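Uncharacterized protein (Archaeoglobus fulgidus, PDB 3LOT) probably acts as a zinc-dependent TIM-barrel enzyme that cleaves beta-keto acids such as 3-keto-5-aminohexanoate. Local coordinates at residues L173-I178 with Y182-M187; F186-G191 with R225-E230; I286-E289 with R293-T296. One frame throughout, in Å; residues are numbered along the deposited sequence.

Contacts 1 and 2 are neighbours that share F186 and M187 of helix 178-189, with centres about 10 Å apart. They touch directly: Y182 OH and R225 NH2 are 3.0 Å apart, a probable hydrogen bond, and T184 CG2 meets I227 CD1 at 3.9 Å. Contact 1 packs this helix on strand 170-175; contact 2 joins its later end to that of helix 213-226. Contact 3 lies elsewhere on the barrel, its nearest atoms about 17 Å from either of the others, though it and contact 1 reach the same sheet. None is in the zinc site of H50, H52 and E262; the L173 side chain of contact 1 is about 13 Å from the metal.

Contact 1 of 3, residues L173-I178 with Y182-M187; sequences LECYDI and YNTAFM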
ATOM      1  N   LEU D 173      -7.566  19.819 -11.709  1.00 13.74           N
ATOM      2  CA  LEU D 173      -8.583  19.232 -10.851  1.00 13.94           C
ATOM      3  C   LEU D 173      -7.950  19.005  -9.507  1.00 13.65           C
ATOM      4  O   LEU D 173      -7.163  18.094  -9.356  1.00 14.89           O
ATOM      5  CB  LEU D 173      -9.064  17.920 -11.455  1.00 13.72           C
ATOM      6  CG  LEU D 173      -9.692  18.025 -12.874  1.00 14.02           C
ATOM      7  CD1 LEU D 173      -9.754  16.648 -13.478  1.00 16.59           C
ATOM      8  CD2 LEU D 173     -11.085  18.649 -12.783  1.00 16.47           C
ATOM      9  N   GLU D 174      -8.327  19.821  -8.542  0.60 13.80           N
ATOM     10  CA  GLU D 174      -7.643  19.843  -7.264  0.60 13.37           C
ATOM     11  C   GLU D 174      -8.290  18.761  -6.426  0.60 12.68           C
ATOM     12  O   GLU D 174      -9.531  18.732  -6.309  0.60 11.56           O
ATOM     13  CB  GLU D 174      -7.804  21.200  -6.590  0.60 14.13           C
ATOM     14  CG  GLU D 174      -7.640  22.411  -7.523  0.60 15.87           C
ATOM     15  CD  GLU D 174      -6.278  22.508  -8.187  0.60 18.08           C
ATOM     16  OE1 GLU D 174      -5.297  21.918  -7.678  0.60 20.30           O
ATOM     17  OE2 GLU D 174      -6.195  23.180  -9.244  0.60 21.63           O
ATOM     18  N   CYS D 175      -7.469  17.846  -5.932  1.00 11.36           N
ATOM     19  CA  CYS D 175      -7.918  16.787  -5.063  1.00 13.02           C
ATOM     20  C   CYS D 175      -7.196  16.788  -3.719  1.00 12.26           C
ATOM     21  O   CYS D 175      -5.982  16.691  -3.672  1.00 12.84           O
ATOM     22  CB  CYS D 175      -7.699  15.426  -5.701  1.00 12.81           C
ATOM     23  SG  CYS D 175      -8.621  15.223  -7.285  1.00 16.03           S
ATOM     24  N   TYR D 176      -7.983  16.861  -2.650  1.00 12.42           N
ATOM     25  CA  TYR D 176      -7.476  16.968  -1.274  1.00 13.24           C
ATOM     26  C   TYR D 176      -7.692  15.695  -0.451  1.00 13.92           C
ATOM     27  O   TYR D 176      -7.423  15.686   0.770  1.00 13.82           O
ATOM     28  CB  TYR D 176      -8.159  18.111  -0.515  1.00 13.65           C
ATOM     29  CG  TYR D 176      -7.968  19.501  -1.066  1.00 15.36           C
ATOM     30  CD1 TYR D 176      -8.678  19.920  -2.181  1.00 15.44           C
ATOM     31  CD2 TYR D 176      -7.141  20.411  -0.425  1.00 16.50           C
ATOM     32  CE1 TYR D 176      -8.547  21.224  -2.684  1.00 19.15           C
ATOM     33  CE2 TYR D 176      -6.981  21.699  -0.909  1.00 20.75           C
ATOM     34  CZ  TYR D 176      -7.696  22.106  -2.038  1.00 19.97           C
ATOM     35  OH  TYR D 176      -7.522  23.375  -2.531  1.00 22.78           O
ATOM     36  N   ASP D 177      -8.228  14.643  -1.088  1.00 13.44           N
ATOM     37  CA  ASP D 177      -8.522  13.388  -0.393  1.00 13.36           C
ATOM     38  C   ASP D 177      -8.819  12.293  -1.442  1.00 12.77           C
ATOM     39  O   ASP D 177      -9.062  12.578  -2.623  1.00 11.67           O
ATOM     40  CB  ASP D 177      -9.758  13.568   0.501  1.00 13.51           C
ATOM     41  CG  ASP D 177      -9.687  12.801   1.797  1.00 13.84           C
ATOM     42  OD1 ASP D 177      -8.973  11.765   1.928  1.00 15.79           O
ATOM     43  OD2 ASP D 177     -10.402  13.254   2.725  1.00 19.77           O
ATOM     44  N   ILE D 178      -8.814  11.056  -0.981  1.00 13.62           N
ATOM     45  CA  ILE D 178      -9.087   9.889  -1.822  1.00 12.95           C
ATOM     46  C   ILE D 178     -10.491   9.982  -2.411  1.00 13.14           C
ATOM     47  O   ILE D 178     -10.696   9.677  -3.590  1.00 12.73           O
ATOM     48  CB  ILE D 178      -8.875   8.591  -1.056  1.00 12.70           C
ATOM     49  CG1 ILE D 178      -7.428   8.538  -0.506  1.00 13.78           C
ATOM     50  CG2 ILE D 178      -9.215   7.353  -1.951  1.00 12.76           C
ATOM     51  CD1 ILE D 178      -6.368   8.697  -1.582  1.00 12.08           C
ATOM     52  N   TYR D 182     -12.055   9.712  -6.367  1.00 12.67           N
ATOM     53  CA  TYR D 182     -13.278   8.987  -6.680  1.00 11.97           C
ATOM     54  C   TYR D 182     -14.279   9.908  -7.349  1.00 11.79           C
ATOM     55  O   TYR D 182     -14.877   9.511  -8.355  1.00 10.82           O
ATOM     56  CB  TYR D 182     -13.883   8.304  -5.458  1.00 12.16           C
ATOM     57  CG  TYR D 182     -13.366   6.871  -5.233  1.00 11.34           C
ATOM     58  CD1 TYR D 182     -13.943   5.764  -5.921  1.00 11.32           C
ATOM     59  CD2 TYR D 182     -12.312   6.632  -4.407  1.00  9.16           C
ATOM     60  CE1 TYR D 182     -13.477   4.478  -5.751  1.00 11.18           C
ATOM     61  CE2 TYR D 182     -11.823   5.357  -4.235  1.00 12.34           C
ATOM     62  CZ  TYR D 182     -12.425   4.271  -4.879  1.00 13.23           C
ATOM     63  OH  TYR D 182     -11.956   2.995  -4.657  1.00 13.86           O
ATOM     64  N   ASN D 183     -14.464  11.112  -6.776  1.00 11.94           N
ATOM     65  CA  ASN D 183     -15.348  12.102  -7.404  1.00 12.33           C
ATOM     66  C   ASN D 183     -14.870  12.410  -8.849  1.00 12.51           C
ATOM     67  O   ASN D 183     -15.692  12.484  -9.790  1.00 11.96           O
ATOM     68  CB  ASN D 183     -15.446  13.411  -6.614  1.00 11.32           C
ATOM     69  CG  ASN D 183     -16.093  13.265  -5.217  1.00 13.86           C
ATOM     70  OD1 ASN D 183     -16.599  12.193  -4.838  1.00 14.99           O
ATOM     71  ND2 ASN D 183     -16.034  14.371  -4.421  1.00 13.53           N
ATOM     72  N   THR D 184     -13.548  12.602  -9.003  1.00 12.85           N
ATOM     73  CA  THR D 184     -12.954  12.873 -10.308  1.00 13.09           C
ATOM     74  C   THR D 184     -13.232  11.769 -11.348  1.00 13.84           C
ATOM     75  O   THR D 184     -13.642  12.070 -12.495  1.00 12.33           O
ATOM     76  CB  THR D 184     -11.466  13.174 -10.164  1.00 14.29           C
ATOM     77  OG1 THR D 184     -11.317  14.311  -9.291  1.00 14.63           O
ATOM     78  CG2 THR D 184     -10.813  13.402 -11.537  1.00 10.16           C
ATOM     79  N   ALA D 185     -13.053  10.510 -10.934  1.00 13.56           N
ATOM     80  CA  ALA D 185     -13.355   9.355 -11.783  1.00 13.23           C
ATOM     81  C   ALA D 185     -14.797   9.362 -12.237  1.00 13.15           C
ATOM     82  O   ALA D 185     -15.091   9.147 -13.403  1.00 12.29           O
ATOM     83  CB  ALA D 185     -13.068   8.050 -11.076  1.00 11.43           C
ATOM     84  N   PHE D 186     -15.692   9.651 -11.301  1.00 13.46           N
ATOM     85  CA  PHE D 186     -17.109   9.661 -11.600  1.00 12.55           C
ATOM     86  C   PHE D 186     -17.443  10.710 -12.652  1.00 12.03           C
ATOM     87  O   PHE D 186     -18.149  10.404 -13.601  1.00 11.06           O
ATOM     88  CB  PHE D 186     -17.908   9.869 -10.319  1.00 11.74           C
ATOM     89  CG  PHE D 186     -19.375  10.127 -10.540  1.00 13.12           C
ATOM     90  CD1 PHE D 186     -20.258   9.086 -10.737  1.00 13.80           C
ATOM     91  CD2 PHE D 186     -19.870  11.408 -10.511  1.00  9.44           C
ATOM     92  CE1 PHE D 186     -21.629   9.325 -10.908  1.00 15.81           C
ATOM     93  CE2 PHE D 186     -21.217  11.650 -10.669  1.00 13.81           C
ATOM     94  CZ  PHE D 186     -22.100  10.611 -10.867  1.00 14.84           C
HETATM   95  N   MSE D 187     -16.957  11.933 -12.470  1.00 12.28           N
HETATM   96  CA  MSE D 187     -17.232  13.029 -13.409  1.00 12.94           C
HETATM   97  C   MSE D 187     -16.611  12.782 -14.778  1.00 12.90           C
HETATM   98  O   MSE D 187     -17.189  13.149 -15.812  1.00 12.06           O
HETATM   99  CB  MSE D 187     -16.706  14.361 -12.853  1.00 12.46           C
HETATM  100  CG  MSE D 187     -17.422  14.908 -11.586  1.00 16.12           C
HETATM  101 SE   MSE D 187     -19.309  15.209 -11.878  0.75 18.43          SE
HETATM  102  CE  MSE D 187     -19.079  16.806 -12.978  1.00 17.10           C
TER
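I178 and Y182 supply the directional bond of this contact: Y182 N donates to I178 O at 3.1 Å, with an N-H...O angle of 169° and the donor in the carbonyl plane. The four-residue spacing identifies it as an alpha-helical bond. D177 OD1 accepts I178 N at 3.0 Å on its anti side, somewhat out of the carboxylate plane.

Two apolar pairs accompany it. I178 CG2 lies 4.0 Å from Y182 CE2, beside the phenol ring. Further along, L173 CD1 meets T184 CG2 at 3.9 Å. With T184 CG2 anti to its own amide N (chi1 -59° to OG1), the methyl is presented to the leucine and the hydroxyl is placed beside the backbone.

The hydroxyl and thiol form a separate, polar group. T184 OG1 hydrogen-bonds to Q180 O, one turn back, and has C175 SG as a 3.5 Å neighbour.

The L173-T184 and C175-T184 pairs join strand 170-175 to helix 178-189 in a beta-alpha-beta unit of the TIM barrel, completed by strand 197-203. Y182 OH reaches beyond them to R225. Since the directional bond runs from one helical turn to the next, and T184 OG1 is engaged by Q180, the chemistry implies that strand and helix are held together here chiefly by van der Waals packing.

Contact 2 of 3, residues F186-G191 with R225-E230; sequences FMFHEG and RLIGRE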
ATOM      1  N   PHE D 186     -15.692   9.651 -11.301  1.00 13.46           N
ATOM      2  CA  PHE D 186     -17.109   9.661 -11.600  1.00 12.55           C
ATOM      3  C   PHE D 186     -17.443  10.710 -12.652  1.00 12.03           C
ATOM      4  O   PHE D 186     -18.149  10.404 -13.601  1.00 11.06           O
ATOM      5  CB  PHE D 186     -17.908   9.869 -10.319  1.00 11.74           C
ATOM      6  CG  PHE D 186     -19.375  10.127 -10.540  1.00 13.12           C
ATOM      7  CD1 PHE D 186     -20.258   9.086 -10.737  1.00 13.80           C
ATOM      8  CD2 PHE D 186     -19.870  11.408 -10.511  1.00  9.44           C
ATOM      9  CE1 PHE D 186     -21.629   9.325 -10.908  1.00 15.81           C
ATOM     10  CE2 PHE D 186     -21.217  11.650 -10.669  1.00 13.81           C
ATOM     11  CZ  PHE D 186     -22.100  10.611 -10.867  1.00 14.84           C
HETATM   12  N   MSE D 187     -16.957  11.933 -12.470  1.00 12.28           N
HETATM   13  CA  MSE D 187     -17.232  13.029 -13.409  1.00 12.94           C
HETATM   14  C   MSE D 187     -16.611  12.782 -14.778  1.00 12.90           C
HETATM   15  O   MSE D 187     -17.189  13.149 -15.812  1.00 12.06           O
HETATM   16  CB  MSE D 187     -16.706  14.361 -12.853  1.00 12.46           C
HETATM   17  CG  MSE D 187     -17.422  14.908 -11.586  1.00 16.12           C
HETATM   18 SE   MSE D 187     -19.309  15.209 -11.878  0.75 18.43          SE
HETATM   19  CE  MSE D 187     -19.079  16.806 -12.978  1.00 17.10           C
ATOM     20  N   PHE D 188     -15.449  12.138 -14.775  1.00 13.42           N
ATOM     21  CA  PHE D 188     -14.797  11.676 -16.015  1.00 14.12           C
ATOM     22  C   PHE D 188     -15.659  10.638 -16.686  1.00 14.36           C
ATOM     23  O   PHE D 188     -16.014  10.803 -17.836  1.00 13.81           O
ATOM     24  CB  PHE D 188     -13.375  11.172 -15.698  1.00 14.01           C
ATOM     25  CG  PHE D 188     -12.680  10.435 -16.814  1.00 16.79           C
ATOM     26  CD1 PHE D 188     -12.632  10.931 -18.093  1.00 14.25           C
ATOM     27  CD2 PHE D 188     -11.977   9.256 -16.537  1.00 19.09           C
ATOM     28  CE1 PHE D 188     -11.949  10.252 -19.104  1.00 19.58           C
ATOM     29  CE2 PHE D 188     -11.298   8.575 -17.550  1.00 20.33           C
ATOM     30  CZ  PHE D 188     -11.279   9.090 -18.832  1.00 19.55           C
ATOM     31  N   HIS D 189     -16.068   9.606 -15.956  1.00 15.58           N
ATOM     32  CA  HIS D 189     -16.800   8.528 -16.597  1.00 17.15           C
ATOM     33  C   HIS D 189     -18.209   8.939 -16.971  1.00 16.62           C
ATOM     34  O   HIS D 189     -18.812   8.378 -17.879  1.00 17.42           O
ATOM     35  CB  HIS D 189     -16.787   7.251 -15.748  1.00 18.24           C
ATOM     36  CG  HIS D 189     -15.406   6.696 -15.564  1.00 22.16           C
ATOM     37  ND1 HIS D 189     -14.979   6.127 -14.383  1.00 22.20           N
ATOM     38  CD2 HIS D 189     -14.334   6.691 -16.396  1.00 23.52           C
ATOM     39  CE1 HIS D 189     -13.711   5.773 -14.508  1.00 24.35           C
ATOM     40  NE2 HIS D 189     -13.301   6.092 -15.721  1.00 24.45           N
ATOM     41  N   GLU D 190     -18.710   9.970 -16.323  1.00 15.81           N
ATOM     42  CA  GLU D 190     -20.011  10.526 -16.663  1.00 15.75           C
ATOM     43  C   GLU D 190     -19.964  11.453 -17.885  1.00 15.49           C
ATOM     44  O   GLU D 190     -20.984  11.907 -18.366  1.00 14.68           O
ATOM     45  CB  GLU D 190     -20.572  11.270 -15.445  1.00 16.07           C
ATOM     46  CG  GLU D 190     -21.053  10.350 -14.355  1.00 16.14           C
ATOM     47  CD  GLU D 190     -22.277   9.552 -14.714  1.00 21.87           C
ATOM     48  OE1 GLU D 190     -23.266  10.177 -15.159  1.00 24.30           O
ATOM     49  OE2 GLU D 190     -22.278   8.302 -14.527  1.00 21.99           O
ATOM     50  N   GLY D 191     -18.763  11.697 -18.395  1.00 15.06           N
ATOM     51  CA  GLY D 191     -18.582  12.496 -19.577  1.00 15.69           C
ATOM     52  C   GLY D 191     -18.379  13.977 -19.336  1.00 15.79           C
ATOM     53  O   GLY D 191     -18.396  14.708 -20.279  1.00 16.27           O
ATOM     54  N   ARG D 225      -5.708   3.624 -10.803  0.60 13.10           N
ATOM     55  CA  ARG D 225      -6.613   2.504 -10.856  0.60 13.21           C
ATOM     56  C   ARG D 225      -8.035   2.900 -11.252  0.60 13.80           C
ATOM     57  O   ARG D 225      -8.739   2.102 -11.836  0.60 12.76           O
ATOM     58  CB  ARG D 225      -6.647   1.811  -9.507  0.60 13.76           C
ATOM     59  CG  ARG D 225      -7.376   0.507  -9.506  0.60 15.18           C
ATOM     60  CD  ARG D 225      -7.335  -0.093  -8.105  0.60 15.06           C
ATOM     61  NE  ARG D 225      -7.849   0.832  -7.094  0.60 14.86           N
ATOM     62  CZ  ARG D 225      -9.158   0.972  -6.784  0.60 11.62           C
ATOM     63  NH1 ARG D 225     -10.108   0.274  -7.427  0.60  9.51           N
ATOM     64  NH2 ARG D 225      -9.517   1.826  -5.849  0.60  4.81           N
ATOM     65  N   LEU D 226      -8.478   4.092 -10.866  1.00 14.16           N
ATOM     66  CA  LEU D 226      -9.834   4.591 -11.265  1.00 14.14           C
ATOM     67  C   LEU D 226      -9.866   5.232 -12.636  1.00 13.88           C
ATOM     68  O   LEU D 226     -10.849   5.082 -13.341  1.00 13.99           O
ATOM     69  CB  LEU D 226     -10.384   5.575 -10.251  1.00 12.96           C
ATOM     70  CG  LEU D 226     -10.485   5.051  -8.826  1.00 11.60           C
ATOM     71  CD1 LEU D 226     -11.140   6.145  -7.950  1.00 10.32           C
ATOM     72  CD2 LEU D 226     -11.337   3.756  -8.759  1.00 12.16           C
ATOM     73  N   ILE D 227      -8.802   5.940 -13.003  1.00 14.52           N
ATOM     74  CA  ILE D 227      -8.789   6.849 -14.170  1.00 15.51           C
ATOM     75  C   ILE D 227      -7.999   6.234 -15.311  1.00 15.68           C
ATOM     76  O   ILE D 227      -8.470   6.214 -16.444  1.00 16.23           O
ATOM     77  CB  ILE D 227      -8.274   8.263 -13.772  1.00 15.78           C
ATOM     78  CG1 ILE D 227      -9.320   8.925 -12.841  1.00 15.76           C
ATOM     79  CG2 ILE D 227      -7.928   9.098 -15.006  1.00 17.11           C
ATOM     80  CD1 ILE D 227      -8.785  10.063 -11.974  1.00 12.37           C
ATOM     81  N   GLY D 228      -6.886   5.611 -14.952  1.00 16.66           N
ATOM     82  CA  GLY D 228      -5.982   4.956 -15.866  1.00 17.25           C
ATOM     83  C   GLY D 228      -4.801   5.861 -16.115  1.00 17.58           C
ATOM     84  O   GLY D 228      -4.979   7.037 -16.458  1.00 16.93           O
ATOM     85  N   ARG D 229      -3.610   5.301 -15.985  1.00 18.29           N
ATOM     86  CA  ARG D 229      -2.367   6.047 -16.152  1.00 20.04           C
ATOM     87  C   ARG D 229      -2.321   6.854 -17.455  1.00 20.32           C
ATOM     88  O   ARG D 229      -1.873   8.003 -17.473  1.00 21.03           O
ATOM     89  CB  ARG D 229      -1.197   5.079 -16.170  1.00 21.15           C
ATOM     90  CG  ARG D 229      -0.914   4.355 -14.860  1.00 25.51           C
ATOM     91  CD  ARG D 229       0.114   3.237 -15.111  1.00 31.37           C
ATOM     92  NE  ARG D 229       0.808   2.762 -13.893  1.00 35.73           N
ATOM     93  CZ  ARG D 229       0.316   1.898 -12.991  1.00 40.68           C
ATOM     94  NH1 ARG D 229      -0.924   1.404 -13.104  1.00 41.93           N
ATOM     95  NH2 ARG D 229       1.067   1.527 -11.936  1.00 42.44           N
ATOM     96  N   GLU D 230      -2.807   6.251 -18.540  1.00 20.05           N
ATOM     97  CA  GLU D 230      -2.710   6.867 -19.861  1.00 20.02           C
ATOM     98  C   GLU D 230      -3.695   8.055 -19.960  1.00 20.20           C
ATOM     99  O   GLU D 230      -3.566   8.860 -20.865  1.00 19.42           O
ATOM    100  CB  GLU D 230      -2.905   5.807 -20.979  1.00 20.25           C
TER
HETATM  101  O   HOH W   1     -10.863   5.277 -17.097  1.00 24.61           O
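H189 and F188 both turn ring edges, not faces, toward backbone carbonyls of L226 and I227. The imidazole directs H189 CE1 at L226 O, 3.2 Å away and in the ring plane, a geometry consistent with a C-H...O interaction from a polarised ring carbon. H189 NE2 is engaged in the same plane by a water at 2.9 Å, and that water donates to I227 O at 2.7 Å. Two consecutive carbonyls of the second segment are thus addressed by one ring, the first directly and the next through solvent. H189 CG stands anti to its carbonyl carbon (chi1 -63°), which carries the ring across to the neighbouring backbone.

F188 takes the other branch: chi1 of 169° sets CG anti to the amide N and extends the ring toward I227. F188 CE2 is the atom that arrives, 3.8 Å from I227 O near the ring plane and 4.3 Å from I227 CG2.

These residues sit where helices 178-189 and 213-226, successive outer helices of the TIM barrel separated by strand 197-203, come to their ends. Both segments leave the helical path through a glycine of positive phi. At G191 this is a Schellman motif, with G191 N donating to F188 O at 2.9 Å; G228 turns the chain after the other helix. On the side of the barrel sheet, F188 and I227 both pack on L197 of strand 197-203, with P195 also against F188 and L199 against I227.

Contact 3 of 3, residues I286-E289 with R293-T296; sequences IVKE and RPAT
The helix-to-strand connection of the TIM barrel that closes on strand 293-294 brings V287 and K288, in the last turn of helix 276-289, against R293 and P294 of that short strand. The strand runs parallel to strand 7-13, to which backbone hydrogen bonds tie it: R293 pairs with D6 and V8, and A295 with V8. The contact therefore packs the helix on the strand that follows it, a few residues later in the chain and far from the zinc.

V287 carries the buried part. Its chi1 of 161° places CG1 anti to the amide N, and this branch is the one that touches the strand: V287 CG1 lies 3.6 Å from R293 N and 3.7 Å from R293 CA, so the methyl bears on main chain more than on a side chain. V287 CG1 also approaches the proline, with P294 CD at 4.4 Å. The V287 side chain touches V8 of strand 7-13 as well, so it sits where the helix meets the sheet.

K288 contributes at the exposed border. Its chain is extended beyond CG and crosses the pyrrolidine ring at about a right angle, with K288 CE 4.0 Å from P294 CD. The methylene portion thus does the touching. One residue on, E289 faces another chain, where its carboxylate forms salt bridges to R285 and K282 of the fourth subunit.

T296 is the N-cap of helix 297-304, its side chain capping a backbone N just past the segment, while its own N donates to E299 OE1. Outside the two segments, E299 is also the salt-bridge partner of R293. The R293 CB points away from the helix, and the extended side chain runs forward beside the following residues, where R293 NH1 makes a weak bond to P294 O, 3.3 Å long with an N-H...O angle of 126°.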
ATOM      1  N   ILE D 286      16.834  20.822  -7.282  1.00 10.05           N
ATOM      2  CA  ILE D 286      16.583  19.418  -6.949  1.00 11.22           C
ATOM      3  C   ILE D 286      16.176  18.662  -8.224  1.00 11.44           C
ATOM      4  O   ILE D 286      16.666  17.575  -8.505  1.00 13.70           O
ATOM      5  CB  ILE D 286      15.455  19.325  -5.863  1.00 11.08           C
ATOM      6  CG1 ILE D 286      15.958  19.929  -4.531  1.00 11.59           C
ATOM      7  CG2 ILE D 286      14.966  17.880  -5.684  1.00  7.77           C
ATOM      8  CD1 ILE D 286      14.798  20.144  -3.507  1.00 12.00           C
ATOM      9  N   VAL D 287      15.286  19.250  -9.010  1.00 12.02           N
ATOM     10  CA  VAL D 287      14.873  18.633 -10.260  1.00 12.39           C
ATOM     11  C   VAL D 287      16.128  18.316 -11.097  1.00 12.63           C
ATOM     12  O   VAL D 287      16.235  17.263 -11.685  1.00 13.93           O
ATOM     13  CB  VAL D 287      13.907  19.565 -11.051  1.00 12.12           C
ATOM     14  CG1 VAL D 287      13.821  19.192 -12.534  1.00 11.32           C
ATOM     15  CG2 VAL D 287      12.514  19.569 -10.389  1.00 11.87           C
ATOM     16  N   LYS D 288      17.084  19.231 -11.146  1.00 13.35           N
ATOM     17  CA  LYS D 288      18.262  19.021 -11.960  1.00 13.39           C
ATOM     18  C   LYS D 288      19.217  17.975 -11.385  1.00 13.87           C
ATOM     19  O   LYS D 288      19.828  17.218 -12.155  1.00 12.50           O
ATOM     20  CB  LYS D 288      18.977  20.353 -12.226  1.00 14.50           C
ATOM     21  CG  LYS D 288      18.226  21.240 -13.215  1.00 14.29           C
ATOM     22  CD  LYS D 288      18.936  22.605 -13.357  1.00 15.96           C
ATOM     23  CE  LYS D 288      18.219  23.564 -14.323  1.00 13.73           C
ATOM     24  NZ  LYS D 288      18.877  24.904 -14.237  1.00 15.30           N
ATOM     25  N   GLU D 289      19.347  17.904 -10.057  1.00 13.39           N
ATOM     26  CA  GLU D 289      20.122  16.820  -9.478  1.00 14.59           C
ATOM     27  C   GLU D 289      19.549  15.454  -9.835  1.00 14.56           C
ATOM     28  O   GLU D 289      20.295  14.498 -10.013  1.00 15.76           O
ATOM     29  CB  GLU D 289      20.248  16.934  -7.950  1.00 14.60           C
ATOM     30  CG  GLU D 289      21.137  18.045  -7.498  1.00 15.47           C
ATOM     31  CD  GLU D 289      22.612  17.914  -7.907  1.00 16.33           C
ATOM     32  OE1 GLU D 289      23.054  16.899  -8.480  1.00 19.16           O
ATOM     33  OE2 GLU D 289      23.342  18.881  -7.636  1.00 18.18           O
ATOM     34  N   ARG D 293      14.744  18.480 -15.920  1.00 14.03           N
ATOM     35  CA  ARG D 293      14.791  19.940 -16.071  1.00 13.89           C
ATOM     36  C   ARG D 293      13.394  20.521 -16.035  1.00 13.37           C
ATOM     37  O   ARG D 293      12.420  19.809 -16.322  1.00 14.04           O
ATOM     38  CB  ARG D 293      15.504  20.326 -17.369  1.00 14.14           C
ATOM     39  CG  ARG D 293      14.774  19.913 -18.625  1.00 14.22           C
ATOM     40  CD  ARG D 293      15.430  20.527 -19.882  1.00 16.70           C
ATOM     41  NE  ARG D 293      14.701  20.096 -21.056  1.00 16.28           N
ATOM     42  CZ  ARG D 293      13.605  20.679 -21.529  1.00 20.32           C
ATOM     43  NH1 ARG D 293      13.063  21.741 -20.936  1.00 19.72           N
ATOM     44  NH2 ARG D 293      13.027  20.171 -22.604  1.00 20.47           N
ATOM     45  N   PRO D 294      13.281  21.792 -15.658  1.00 12.52           N
ATOM     46  CA  PRO D 294      11.978  22.458 -15.654  1.00 12.64           C
ATOM     47  C   PRO D 294      11.435  22.660 -17.081  1.00 12.18           C
ATOM     48  O   PRO D 294      12.239  22.891 -18.006  1.00 12.27           O
ATOM     49  CB  PRO D 294      12.249  23.814 -14.962  1.00 12.75           C
ATOM     50  CG  PRO D 294      13.711  24.067 -15.136  1.00 12.73           C
ATOM     51  CD  PRO D 294      14.358  22.661 -15.147  1.00 13.86           C
ATOM     52  N   ALA D 295      10.115  22.510 -17.248  1.00 10.54           N
ATOM     53  CA  ALA D 295       9.459  22.787 -18.506  1.00 11.22           C
ATOM     54  C   ALA D 295       9.407  24.293 -18.710  1.00 11.99           C
ATOM     55  O   ALA D 295       9.101  25.053 -17.801  1.00 13.23           O
ATOM     56  CB  ALA D 295       8.025  22.201 -18.549  1.00 10.80           C
ATOM     57  N   THR D 296       9.669  24.707 -19.930  1.00 12.79           N
ATOM     58  CA  THR D 296       9.394  26.074 -20.362  1.00 12.28           C
ATOM     59  C   THR D 296       7.876  26.322 -20.462  1.00 12.18           C
ATOM     60  O   THR D 296       7.097  25.378 -20.481  1.00 12.42           O
ATOM     61  CB  THR D 296       9.996  26.343 -21.743  1.00 12.30           C
ATOM     62  OG1 THR D 296       9.328  25.546 -22.702  1.00 11.40           O
ATOM     63  CG2 THR D 296      11.507  26.065 -21.811  1.00 12.73           C
TER